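Local coordinates for protein galactan 1,3-beta-galactosidase (Phanerochaete chrysosporium, PDB 7BYS) that probably removes galactose units from beta-1,3-galactan chains as a family 43 glycoside hydrolase that also carries a carbohydrate-binding module, at residues A[20-25]-A[82-87]. Numbering follows the deposited sequence.
Sequences HGAGIL and RPKVIF
Lys84 reaches across to Ala22, its NZ donating a 2.8 Å hydrogen bond to Ala22 O from above the carbonyl plane. The chain gets there by folding back at chi2 (-73°) and again at chi4 (-90°), which also lets NZ bond Pro83 O of its own strand at 2.9 Å and, weakly, Arg82 O. A methionine in place of Lys84 would probably leave the buried carbonyls of Ala22 and Pro83 without this shared donor and remove the one direct hydrogen bond joining the two segments.

Two waters continue the link where the backbones stay apart: one accepts from Val85 N and donates to Ile24 O, the other donates to both Ile24 O and Val85 O.

Close backbone approach accounts for the CA-H...O contacts, Arg82 CA to Gly21 O and Gly23 CA to Pro83 O, each 3.4 Å; the second is possible because Gly23 carries no side chain.

The one pairing of apolar side chains is Leu25 CD2 with Val85 CG1 (4.0 Å), while Leu25 CD1 lies against the carbonyl oxygen of Val85.

Residues 22-25 and 82-87 run nearly parallel (10°). Their strands, 22-27 and 79-88, are the innermost strands of neighbouring four-stranded antiparallel blades in the five-bladed beta-propeller of family 43. Arg82, a galactose-binding residue whose NH1 is bonded to Asn243 O, places this junction beside the central sugar pocket.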
ATOM      1  N   HIS A  20      -6.647   1.232   5.793  1.00  8.48           N
ATOM      2  CA  HIS A  20      -6.103   0.133   5.005  1.00  7.93           C
ATOM      3  C   HIS A  20      -7.104  -0.303   3.939  1.00  8.89           C
ATOM      4  O   HIS A  20      -8.310  -0.096   4.072  1.00  9.09           O
ATOM      5  CB  HIS A  20      -5.737  -1.001   5.959  1.00  9.39           C
ATOM      6  CG  HIS A  20      -5.007  -0.523   7.181  1.00  9.96           C
ATOM      7  ND1 HIS A  20      -3.640  -0.350   7.207  1.00 11.56           N
ATOM      8  CD2 HIS A  20      -5.459  -0.140   8.401  1.00  9.68           C
ATOM      9  CE1 HIS A  20      -3.275   0.104   8.394  1.00  8.59           C
ATOM     10  NE2 HIS A  20      -4.358   0.231   9.144  1.00 10.09           N
ATOM     11  N   GLY A  21      -6.596  -0.895   2.865  1.00  7.00           N
ATOM     12  CA  GLY A  21      -7.489  -1.252   1.770  1.00  8.03           C
ATOM     13  C   GLY A  21      -8.081  -0.034   1.082  1.00  8.49           C
ATOM     14  O   GLY A  21      -9.285  -0.025   0.763  1.00  9.80           O
ATOM     15  N   ALA A  22      -7.246   0.976   0.810  1.00  6.80           N
ATOM     16  CA  ALA A  22      -7.666   2.326   0.425  1.00  8.03           C
ATOM     17  C   ALA A  22      -8.695   2.347  -0.695  1.00  8.77           C
ATOM     18  O   ALA A  22      -8.579   1.625  -1.689  1.00  9.08           O
ATOM     19  CB  ALA A  22      -6.442   3.092  -0.081  1.00  9.77           C
ATOM     20  N   GLY A  23      -9.660   3.247  -0.554  1.00  8.00           N
ATOM     21  CA  GLY A  23     -10.456   3.736  -1.662  1.00  8.61           C
ATOM     22  C   GLY A  23     -10.378   5.250  -1.691  1.00  9.38           C
ATOM     23  O   GLY A  23     -10.560   5.907  -0.654  1.00 10.13           O
ATOM     24  N   ILE A  24     -10.074   5.834  -2.851  1.00  9.04           N
ATOM     25  CA  ILE A  24      -9.947   7.282  -2.994  1.00  7.98           C
ATOM     26  C   ILE A  24     -11.138   7.812  -3.779  1.00  7.36           C
ATOM     27  O   ILE A  24     -11.604   7.175  -4.731  1.00  9.64           O
ATOM     28  CB  ILE A  24      -8.624   7.682  -3.679  1.00  8.13           C
ATOM     29  CG1 ILE A  24      -7.435   7.022  -2.981  1.00  9.11           C
ATOM     30  CG2 ILE A  24      -8.473   9.204  -3.677  1.00 10.47           C
ATOM     31  CD1 ILE A  24      -7.181   7.507  -1.550  1.00 10.30           C
ATOM     32  N   LEU A  25     -11.620   8.988  -3.381  1.00  9.56           N
ATOM     33  CA  LEU A  25     -12.688   9.708  -4.065  1.00 11.06           C
ATOM     34  C   LEU A  25     -12.252  11.157  -4.196  1.00 11.84           C
ATOM     35  O   LEU A  25     -11.715  11.737  -3.250  1.00 10.80           O
ATOM     36  CB  LEU A  25     -13.993   9.645  -3.236  1.00 11.83           C
ATOM     37  CG  LEU A  25     -15.130  10.630  -3.559  1.00 11.45           C
ATOM     38  CD1 LEU A  25     -15.856  10.260  -4.839  1.00 13.30           C
ATOM     39  CD2 LEU A  25     -16.111  10.713  -2.393  1.00 13.87           C
ATOM     40  N   ARG A  82     -11.741  -3.230   2.023  1.00  7.77           N
ATOM     41  CA  ARG A  82     -11.522  -2.567   0.745  1.00  7.80           C
ATOM     42  C   ARG A  82     -12.689  -1.667   0.308  1.00  8.07           C
ATOM     43  O   ARG A  82     -13.221  -1.820  -0.783  1.00  9.68           O
ATOM     44  CB  ARG A  82     -11.160  -3.573  -0.341  1.00  6.96           C
ATOM     45  CG  ARG A  82      -9.842  -4.295  -0.037  1.00  7.04           C
ATOM     46  CD  ARG A  82      -9.489  -5.357  -1.076  1.00  8.39           C
ATOM     47  NE  ARG A  82      -8.253  -6.054  -0.700  1.00  8.79           N
ATOM     48  CZ  ARG A  82      -7.025  -5.575  -0.877  1.00  7.70           C
ATOM     49  NH1 ARG A  82      -6.820  -4.407  -1.472  1.00  9.40           N
ATOM     50  NH2 ARG A  82      -5.984  -6.297  -0.478  1.00 10.61           N
ATOM     51  N   PRO A  83     -13.094  -0.715   1.155  1.00  7.73           N
ATOM     52  CA  PRO A  83     -14.176   0.191   0.762  1.00  6.45           C
ATOM     53  C   PRO A  83     -13.784   1.020  -0.456  1.00  8.53           C
ATOM     54  O   PRO A  83     -12.616   1.342  -0.670  1.00  8.61           O
ATOM     55  CB  PRO A  83     -14.344   1.084   1.993  1.00  8.59           C
ATOM     56  CG  PRO A  83     -12.950   1.129   2.593  1.00  8.09           C
ATOM     57  CD  PRO A  83     -12.424  -0.270   2.395  1.00  8.23           C
ATOM     58  N   LYS A  84     -14.788   1.362  -1.258  1.00  8.27           N
ATOM     59  CA  LYS A  84     -14.622   2.176  -2.459  1.00  7.09           C
ATOM     60  C   LYS A  84     -15.863   3.054  -2.535  1.00  7.47           C
ATOM     61  O   LYS A  84     -16.953   2.598  -2.188  1.00  8.83           O
ATOM     62  CB  LYS A  84     -14.554   1.278  -3.722  1.00  7.56           C
ATOM     63  CG  LYS A  84     -13.451   0.204  -3.700  1.00  7.88           C
ATOM     64  CD  LYS A  84     -12.060   0.789  -3.894  1.00  8.27           C
ATOM     65  CE  LYS A  84     -10.999  -0.249  -3.532  1.00  9.55           C
ATOM     66  NZ  LYS A  84     -10.605  -0.196  -2.070  1.00  8.43           N
ATOM     67  N   VAL A  85     -15.708   4.316  -2.932  1.00  8.21           N
ATOM     68  CA  VAL A  85     -16.833   5.249  -2.990  1.00  8.06           C
ATOM     69  C   VAL A  85     -16.803   5.994  -4.317  1.00  8.72           C
ATOM     70  O   VAL A  85     -15.757   6.517  -4.724  1.00  8.31           O
ATOM     71  CB  VAL A  85     -16.819   6.258  -1.825  1.00  8.26           C
ATOM     72  CG1 VAL A  85     -18.031   7.192  -1.923  1.00  8.81           C
ATOM     73  CG2 VAL A  85     -16.826   5.547  -0.477  1.00  9.51           C
ATOM     74  N   ILE A  86     -17.950   6.024  -4.993  1.00  8.52           N
ATOM     75  CA  ILE A  86     -18.126   6.822  -6.201  1.00  9.61           C
ATOM     76  C   ILE A  86     -19.390   7.667  -6.076  1.00  8.98           C
ATOM     77  O   ILE A  86     -20.330   7.317  -5.355  1.00 10.04           O
ATOM     78  CB  ILE A  86     -18.150   5.968  -7.491  1.00  9.94           C
ATOM     79  CG1 ILE A  86     -19.250   4.912  -7.432  1.00 10.23           C
ATOM     80  CG2 ILE A  86     -16.780   5.333  -7.755  1.00 10.91           C
ATOM     81  CD1 ILE A  86     -19.383   4.130  -8.730  1.00 12.21           C
ATOM     82  N   PHE A  87     -19.414   8.790  -6.792  1.00  9.74           N
ATOM     83  CA  PHE A  87     -20.551   9.704  -6.753  1.00  9.22           C
ATOM     84  C   PHE A  87     -21.483   9.422  -7.920  1.00  8.95           C
ATOM     85  O   PHE A  87     -21.046   9.369  -9.078  1.00 10.43           O
ATOM     86  CB  PHE A  87     -20.082  11.156  -6.805  1.00 11.13           C
ATOM     87  CG  PHE A  87     -21.205  12.163  -6.764  1.00 10.40           C
ATOM     88  CD1 PHE A  87     -21.962  12.336  -5.612  1.00 11.91           C
ATOM     89  CD2 PHE A  87     -21.499  12.933  -7.878  1.00 12.73           C
ATOM     90  CE1 PHE A  87     -22.993  13.277  -5.571  1.00 11.08           C
ATOM     91  CE2 PHE A  87     -22.528  13.870  -7.842  1.00 15.01           C
ATOM     92  CZ  PHE A  87     -23.263  14.041  -6.689  1.00 12.74           C
TER
HETATM   93  O   HOH W   1     -12.918   4.568  -4.049  1.00 10.23           O
HETATM   94  O   HOH W   2     -13.698   6.804  -6.470  1.00 21.53           O